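Long-range contact in membrane lipoprotein family protein (PDB 4PEV), which probably captures adenosine for import as the solute-binding lipoprotein of an ABC transporter of the BMP (PnrA-like) family: residues D194-Y207 / T397-L411. Residues are numbered along the deposited sequence; the frame is centred on the assembly and turned at random.
Sequences DIPPLWRFHIGYLY and TPQDHDTYDSIIEEL. With ADN (adenosine), chain F.
Trp199 and Tyr404 lie ring against ring where two nearly parallel helices, 196-207 and 401-411, pack with their axes 10.2 Å apart at closest approach. In this two-domain periplasmic-binding-protein fold, the later helix backs one whose other side, through Pro197, Leu198 and Phe201, lines the adenosine pocket.

The aromatic pair is an offset stack, centroids 4.0 Å apart and planes only 10° from parallel, formed by the five-membered ring of Trp199. Tyr404 reaches it with CG anti to its backbone N (chi1 157°), and its ring also receives CB of Trp199 over the face as a CH-pi contact. The opposite indole face rests on the backbone of Ile195 and Pro196, so the broad, flat tryptophan fills a layer between helix start and tyrosine.

Polar bonds hold Trp199 and His401 at their ring edges. Asp194 bridges the segments with its carboxylate: OD1 accepts Trp199 NE1 at 2.7 Å in the indole plane, while OD2 accepts a nearly straight bond from His401 NE2 at 3.2 Å. Replacing Trp199 with an alanine would probably leave a gap beside Tyr404 and deprive Asp194 OD1 of its indole N-H.

Further along, branched aliphatic side chains offer methyls in more than one direction: Ile203 fits as a knob into the hole formed by Tyr404, Ile407, Ile408 and Leu411, and its CD1 comes up against Pro398 CG at 3.8 Å. Leu206 CD2 lies against Leu411 CB, 3.5 Å away.

His202 combines both chemistries: Ile408 CD1 sits over the centre of its ring, and at the edge ND1 shares a 2.6 Å hydrogen bond with Tyr404 OH, which also bonds Tyr226 OH.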
loop_
_atom_site.group_PDB
_atom_site.type_symbol
_atom_site.label_atom_id
_atom_site.label_comp_id
_atom_site.label_asym_id
_atom_site.label_seq_id
_atom_site.Cartn_x
_atom_site.Cartn_y
_atom_site.Cartn_z
ATOM N N ASP C 194 8.733 10.037 -3.415
ATOM C CA ASP C 194 9.569 9.259 -4.314
ATOM C C ASP C 194 10.608 8.437 -3.536
ATOM O O ASP C 194 11.744 8.870 -3.328
ATOM C CB ASP C 194 10.248 10.192 -5.309
ATOM C CG ASP C 194 10.919 9.440 -6.433
ATOM O OD1 ASP C 194 11.377 8.285 -6.197
ATOM O OD2 ASP C 194 10.971 10.013 -7.553
ATOM N N ILE C 195 10.213 7.239 -3.130
ATOM C CA ILE C 195 11.041 6.388 -2.292
ATOM C C ILE C 195 10.894 4.930 -2.715
ATOM O O ILE C 195 9.941 4.606 -3.424
ATOM C CB ILE C 195 10.642 6.557 -0.825
ATOM C CG1 ILE C 195 9.136 6.323 -0.621
ATOM C CG2 ILE C 195 10.997 7.958 -0.353
ATOM C CD1 ILE C 195 8.781 6.000 0.816
ATOM N N PRO C 196 11.831 4.049 -2.280
ATOM C CA PRO C 196 11.910 2.657 -2.746
ATOM C C PRO C 196 10.638 1.837 -2.760
ATOM O O PRO C 196 10.397 1.164 -3.754
ATOM C CB PRO C 196 12.957 2.034 -1.820
ATOM C CG PRO C 196 13.902 3.156 -1.593
ATOM C CD PRO C 196 13.021 4.378 -1.460
ATOM N N PRO C 197 9.821 1.882 -1.693
ATOM C CA PRO C 197 8.603 1.058 -1.755
ATOM C C PRO C 197 7.704 1.484 -2.899
ATOM O O PRO C 197 7.158 0.635 -3.608
ATOM C CB PRO C 197 7.919 1.316 -0.425
ATOM C CG PRO C 197 8.978 1.905 0.462
ATOM C CD PRO C 197 9.902 2.653 -0.443
ATOM N N LEU C 198 7.583 2.789 -3.099
ATOM C CA LEU C 198 6.789 3.302 -4.213
ATOM C C LEU C 198 7.414 3.032 -5.572
ATOM O O LEU C 198 6.688 2.953 -6.575
ATOM C CB LEU C 198 6.475 4.790 -4.040
ATOM C CG LEU C 198 5.178 4.987 -3.239
ATOM C CD1 LEU C 198 5.244 4.389 -1.842
ATOM C CD2 LEU C 198 4.838 6.456 -3.148
ATOM N N TRP C 199 8.739 2.878 -5.624
ATOM C CA TRP C 199 9.373 2.413 -6.851
ATOM C C TRP C 199 8.777 1.049 -7.197
ATOM O O TRP C 199 8.388 0.800 -8.336
ATOM C CB TRP C 199 10.877 2.268 -6.708
ATOM C CG TRP C 199 11.620 3.505 -6.347
ATOM C CD1 TRP C 199 11.153 4.780 -6.351
ATOM C CD2 TRP C 199 13.000 3.582 -5.964
ATOM N NE1 TRP C 199 12.150 5.660 -5.968
ATOM C CE2 TRP C 199 13.296 4.948 -5.728
ATOM C CE3 TRP C 199 14.018 2.626 -5.787
ATOM C CZ2 TRP C 199 14.568 5.385 -5.314
ATOM C CZ3 TRP C 199 15.282 3.056 -5.373
ATOM C CH2 TRP C 199 15.543 4.427 -5.140
ATOM N N ARG C 200 8.678 0.178 -6.202
ATOM C CA ARG C 200 8.143 -1.158 -6.420
ATOM C C ARG C 200 6.676 -1.146 -6.847
ATOM O O ARG C 200 6.280 -1.936 -7.711
ATOM C CB ARG C 200 8.330 -2.018 -5.172
ATOM C CG ARG C 200 9.793 -2.232 -4.838
ATOM C CD ARG C 200 10.036 -3.396 -3.887
ATOM N NE ARG C 200 9.923 -3.008 -2.488
ATOM C CZ ARG C 200 10.786 -2.223 -1.863
ATOM N NH1 ARG C 200 11.830 -1.721 -2.517
ATOM N NH2 ARG C 200 10.601 -1.932 -0.578
ATOM N N PHE C 201 5.880 -0.259 -6.244
ATOM C CA PHE C 201 4.487 -0.076 -6.663
ATOM C C PHE C 201 4.476 0.340 -8.120
ATOM O O PHE C 201 3.841 -0.309 -8.939
ATOM C CB PHE C 201 3.743 0.992 -5.824
ATOM C CG PHE C 201 3.197 0.481 -4.509
ATOM C CD1 PHE C 201 2.079 -0.336 -4.473
ATOM C CD2 PHE C 201 3.792 0.835 -3.296
ATOM C CE1 PHE C 201 1.568 -0.792 -3.259
ATOM C CE2 PHE C 201 3.289 0.375 -2.087
ATOM C CZ PHE C 201 2.174 -0.434 -2.066
ATOM N N HIS C 202 5.194 1.420 -8.429
ATOM C CA HIS C 202 5.204 1.978 -9.775
ATOM C C HIS C 202 5.552 0.898 -10.778
ATOM O O HIS C 202 4.767 0.607 -11.677
ATOM C CB HIS C 202 6.186 3.140 -9.894
ATOM C CG HIS C 202 6.093 3.870 -11.195
ATOM N ND1 HIS C 202 6.909 4.933 -11.507
ATOM C CD2 HIS C 202 5.283 3.693 -12.269
ATOM C CE1 HIS C 202 6.601 5.389 -12.711
ATOM N NE2 HIS C 202 5.623 4.650 -13.198
ATOM N N ILE C 203 6.713 0.287 -10.616
ATOM C CA ILE C 203 7.141 -0.783 -11.511
ATOM C C ILE C 203 6.084 -1.867 -11.675
ATOM O O ILE C 203 5.841 -2.316 -12.778
ATOM C CB ILE C 203 8.449 -1.431 -11.007
ATOM C CG1 ILE C 203 9.628 -0.506 -11.306
ATOM C CG2 ILE C 203 8.663 -2.810 -11.625
ATOM C CD1 ILE C 203 10.896 -0.916 -10.596
ATOM N N GLY C 204 5.478 -2.303 -10.586
ATOM C CA GLY C 204 4.505 -3.385 -10.659
ATOM C C GLY C 204 3.223 -2.962 -11.347
ATOM O O GLY C 204 2.598 -3.749 -12.050
ATOM N N TYR C 205 2.839 -1.709 -11.146
ATOM C CA TYR C 205 1.596 -1.193 -11.674
ATOM C C TYR C 205 1.702 -1.045 -13.181
ATOM O O TYR C 205 0.807 -1.462 -13.899
ATOM C CB TYR C 205 1.252 0.140 -10.994
ATOM C CG TYR C 205 -0.089 0.744 -11.367
ATOM C CD1 TYR C 205 -1.277 0.018 -11.230
ATOM C CD2 TYR C 205 -0.177 2.055 -11.834
ATOM C CE1 TYR C 205 -2.511 0.576 -11.556
ATOM C CE2 TYR C 205 -1.408 2.623 -12.159
ATOM C CZ TYR C 205 -2.567 1.877 -12.016
ATOM O OH TYR C 205 -3.769 2.445 -12.353
ATOM N N LEU C 206 2.796 -0.453 -13.646
ATOM C CA LEU C 206 3.068 -0.319 -15.080
ATOM C C LEU C 206 3.242 -1.675 -15.736
ATOM O O LEU C 206 2.718 -1.931 -16.821
ATOM C CB LEU C 206 4.341 0.488 -15.305
ATOM C CG LEU C 206 4.730 0.842 -16.744
ATOM C CD1 LEU C 206 3.619 1.531 -17.529
ATOM C CD2 LEU C 206 5.964 1.725 -16.703
ATOM N N TYR C 207 3.984 -2.548 -15.073
ATOM C CA TYR C 207 4.133 -3.903 -15.553
ATOM C C TYR C 207 2.772 -4.491 -15.826
ATOM O O TYR C 207 2.526 -5.001 -16.904
ATOM C CB TYR C 207 4.875 -4.778 -14.542
ATOM C CG TYR C 207 5.046 -6.195 -15.027
ATOM C CD1 TYR C 207 4.042 -7.124 -14.839
ATOM C CD2 TYR C 207 6.198 -6.599 -15.694
ATOM C CE1 TYR C 207 4.173 -8.418 -15.286
ATOM C CE2 TYR C 207 6.341 -7.907 -16.147
ATOM C CZ TYR C 207 5.312 -8.805 -15.942
ATOM O OH TYR C 207 5.395 -10.108 -16.359
ATOM N N THR C 397 14.492 -5.924 -7.433
ATOM C CA THR C 397 14.421 -4.799 -6.502
ATOM C C THR C 397 15.418 -3.750 -6.970
ATOM O O THR C 397 16.614 -3.941 -6.791
ATOM C CB THR C 397 14.806 -5.216 -5.057
ATOM O OG1 THR C 397 14.582 -6.624 -4.870
ATOM C CG2 THR C 397 14.007 -4.395 -4.013
ATOM N N PRO C 398 14.946 -2.642 -7.569
ATOM C CA PRO C 398 15.908 -1.620 -8.022
ATOM C C PRO C 398 16.907 -1.140 -6.944
ATOM O O PRO C 398 16.518 -0.833 -5.811
ATOM C CB PRO C 398 15.015 -0.458 -8.494
ATOM C CG PRO C 398 13.637 -0.773 -8.020
ATOM C CD PRO C 398 13.560 -2.262 -7.891
ATOM N N GLN C 399 18.181 -1.072 -7.330
ATOM C CA GLN C 399 19.282 -0.765 -6.416
ATOM C C GLN C 399 19.310 0.742 -6.142
ATOM O O GLN C 399 19.269 1.178 -5.004
ATOM C CB GLN C 399 20.622 -1.195 -7.040
ATOM C CG GLN C 399 20.657 -2.606 -7.642
ATOM C CD GLN C 399 21.384 -3.642 -6.785
ATOM O OE1 GLN C 399 22.156 -3.307 -5.880
ATOM N NE2 GLN C 399 21.145 -4.919 -7.083
ATOM N N ASP C 400 19.389 1.514 -7.228
ATOM C CA ASP C 400 19.467 2.974 -7.212
ATOM C C ASP C 400 18.151 3.531 -7.702
ATOM O O ASP C 400 17.297 2.800 -8.189
ATOM C CB ASP C 400 20.520 3.485 -8.219
ATOM C CG ASP C 400 21.931 3.063 -7.889
ATOM O OD1 ASP C 400 22.635 3.825 -7.185
ATOM O OD2 ASP C 400 22.359 1.995 -8.382
ATOM N N HIS C 401 18.042 4.851 -7.645
ATOM C CA HIS C 401 17.000 5.566 -8.359
ATOM C C HIS C 401 17.187 5.468 -9.876
ATOM O O HIS C 401 16.209 5.443 -10.622
ATOM C CB HIS C 401 16.981 7.032 -7.938
ATOM C CG HIS C 401 15.740 7.747 -8.352
ATOM N ND1 HIS C 401 15.500 8.124 -9.654
ATOM C CD2 HIS C 401 14.653 8.128 -7.642
ATOM C CE1 HIS C 401 14.325 8.725 -9.727
ATOM N NE2 HIS C 401 13.790 8.739 -8.520
ATOM N N ASP C 402 18.442 5.427 -10.319
ATOM C CA ASP C 402 18.782 5.396 -11.752
ATOM C C ASP C 402 18.360 4.084 -12.416
ATOM O O ASP C 402 17.887 4.086 -13.552
ATOM C CB ASP C 402 20.282 5.671 -11.960
ATOM C CG ASP C 402 20.671 7.119 -11.596
ATOM O OD1 ASP C 402 20.320 7.585 -10.482
ATOM O OD2 ASP C 402 21.323 7.797 -12.425
ATOM N N THR C 403 18.515 2.980 -11.691
ATOM C CA THR C 403 18.021 1.676 -12.120
ATOM C C THR C 403 16.489 1.651 -12.244
ATOM O O THR C 403 15.947 1.177 -13.247
ATOM C CB THR C 403 18.429 0.606 -11.093
ATOM O OG1 THR C 403 19.773 0.852 -10.662
ATOM C CG2 THR C 403 18.286 -0.816 -11.659
ATOM N N TYR C 404 15.803 2.133 -11.205
ATOM C CA TYR C 404 14.344 2.289 -11.214
ATOM C C TYR C 404 13.882 3.092 -12.403
ATOM O O TYR C 404 12.949 2.696 -13.089
ATOM C CB TYR C 404 13.875 2.981 -9.929
ATOM C CG TYR C 404 12.532 3.701 -9.990
ATOM C CD1 TYR C 404 11.347 3.020 -10.276
ATOM C CD2 TYR C 404 12.451 5.061 -9.708
ATOM C CE1 TYR C 404 10.127 3.684 -10.301
ATOM C CE2 TYR C 404 11.239 5.735 -9.736
ATOM C CZ TYR C 404 10.077 5.048 -10.026
ATOM O OH TYR C 404 8.889 5.747 -10.036
ATOM N N ASP C 405 14.538 4.222 -12.639
ATOM C CA ASP C 405 14.177 5.099 -13.752
ATOM C C ASP C 405 14.255 4.424 -15.112
ATOM O O ASP C 405 13.443 4.716 -15.992
ATOM C CB ASP C 405 15.060 6.351 -13.772
ATOM C CG ASP C 405 14.419 7.540 -13.073
ATOM O OD1 ASP C 405 13.277 7.418 -12.567
ATOM O OD2 ASP C 405 15.059 8.613 -13.049
ATOM N N SER C 406 15.225 3.535 -15.297
ATOM C CA SER C 406 15.393 2.892 -16.598
ATOM C C SER C 406 14.537 1.626 -16.742
ATOM O O SER C 406 14.195 1.251 -17.853
ATOM C CB SER C 406 16.875 2.628 -16.906
ATOM O OG SER C 406 17.514 2.013 -15.813
ATOM N N ILE C 407 14.171 0.977 -15.643
ATOM C CA ILE C 407 13.135 -0.060 -15.725
ATOM C C ILE C 407 11.813 0.516 -16.274
ATOM O O ILE C 407 11.129 -0.139 -17.057
ATOM C CB ILE C 407 12.879 -0.754 -14.372
ATOM C CG1 ILE C 407 14.096 -1.604 -13.975
ATOM C CG2 ILE C 407 11.624 -1.629 -14.440
ATOM C CD1 ILE C 407 14.015 -2.249 -12.599
ATOM N N ILE C 408 11.469 1.735 -15.878
ATOM C CA ILE C 408 10.277 2.391 -16.390
ATOM C C ILE C 408 10.382 2.728 -17.890
ATOM O O ILE C 408 9.417 2.500 -18.625
ATOM C CB ILE C 408 9.948 3.669 -15.579
ATOM C CG1 ILE C 408 9.709 3.317 -14.102
ATOM C CG2 ILE C 408 8.755 4.419 -16.178
ATOM C CD1 ILE C 408 8.655 2.258 -13.872
ATOM N N GLU C 409 11.521 3.276 -18.340
ATOM C CA GLU C 409 11.770 3.500 -19.787
ATOM C C GLU C 409 11.459 2.239 -20.592
ATOM O O GLU C 409 10.819 2.292 -21.653
ATOM C CB GLU C 409 13.234 3.875 -20.056
ATOM C CG GLU C 409 13.599 5.351 -19.906
ATOM C CD GLU C 409 15.123 5.596 -19.895
ATOM O OE1 GLU C 409 15.865 5.014 -20.734
ATOM O OE2 GLU C 409 15.590 6.378 -19.034
ATOM N N GLU C 410 11.925 1.112 -20.056
ATOM C CA GLU C 410 11.819 -0.187 -20.702
ATOM C C GLU C 410 10.403 -0.720 -20.698
ATOM O O GLU C 410 9.940 -1.234 -21.705
ATOM C CB GLU C 410 12.746 -1.207 -20.013
ATOM C CG GLU C 410 14.241 -0.909 -20.137
ATOM C CD GLU C 410 14.694 -0.747 -21.580
ATOM O OE1 GLU C 410 14.274 -1.556 -22.445
ATOM O OE2 GLU C 410 15.466 0.199 -21.846
ATOM N N LEU C 411 9.726 -0.619 -19.558
ATOM C CA LEU C 411 8.303 -0.986 -19.465
ATOM C C LEU C 411 7.415 -0.086 -20.323
ATOM O O LEU C 411 6.506 -0.573 -20.986
ATOM C CB LEU C 411 7.825 -0.942 -18.020
ATOM C CG LEU C 411 8.393 -2.038 -17.127
ATOM C CD1 LEU C 411 7.796 -1.936 -15.736
ATOM C CD2 LEU C 411 8.111 -3.407 -17.702
HETATM O "O5'" ADN F . -0.266 4.344 0.755
HETATM C "C5'" ADN F . 0.603 3.733 -0.219
HETATM C "C4'" ADN F . 2.000 3.359 0.287
HETATM O "O4'" ADN F . 2.767 4.511 0.647
HETATM C "C3'" ADN F . 2.077 2.463 1.520
HETATM O "O3'" ADN F . 1.861 1.083 1.204
HETATM C "C2'" ADN F . 3.479 2.759 2.043
HETATM O "O2'" ADN F . 4.502 2.009 1.374
HETATM C "C1'" ADN F . 3.646 4.223 1.730
HETATM N N9 ADN F . 3.253 5.062 2.879
HETATM C C8 ADN F . 1.999 5.415 3.250
HETATM N N7 ADN F . 2.017 6.212 4.352
HETATM C C5 ADN F . 3.316 6.376 4.683
HETATM C C6 ADN F . 4.078 7.085 5.732
HETATM N N6 ADN F . 3.424 7.795 6.671
HETATM N N1 ADN F . 5.431 6.989 5.727
HETATM C C2 ADN F . 6.101 6.271 4.800
HETATM N N3 ADN F . 5.478 5.602 3.822
HETATM C C4 ADN F . 4.121 5.612 3.714
#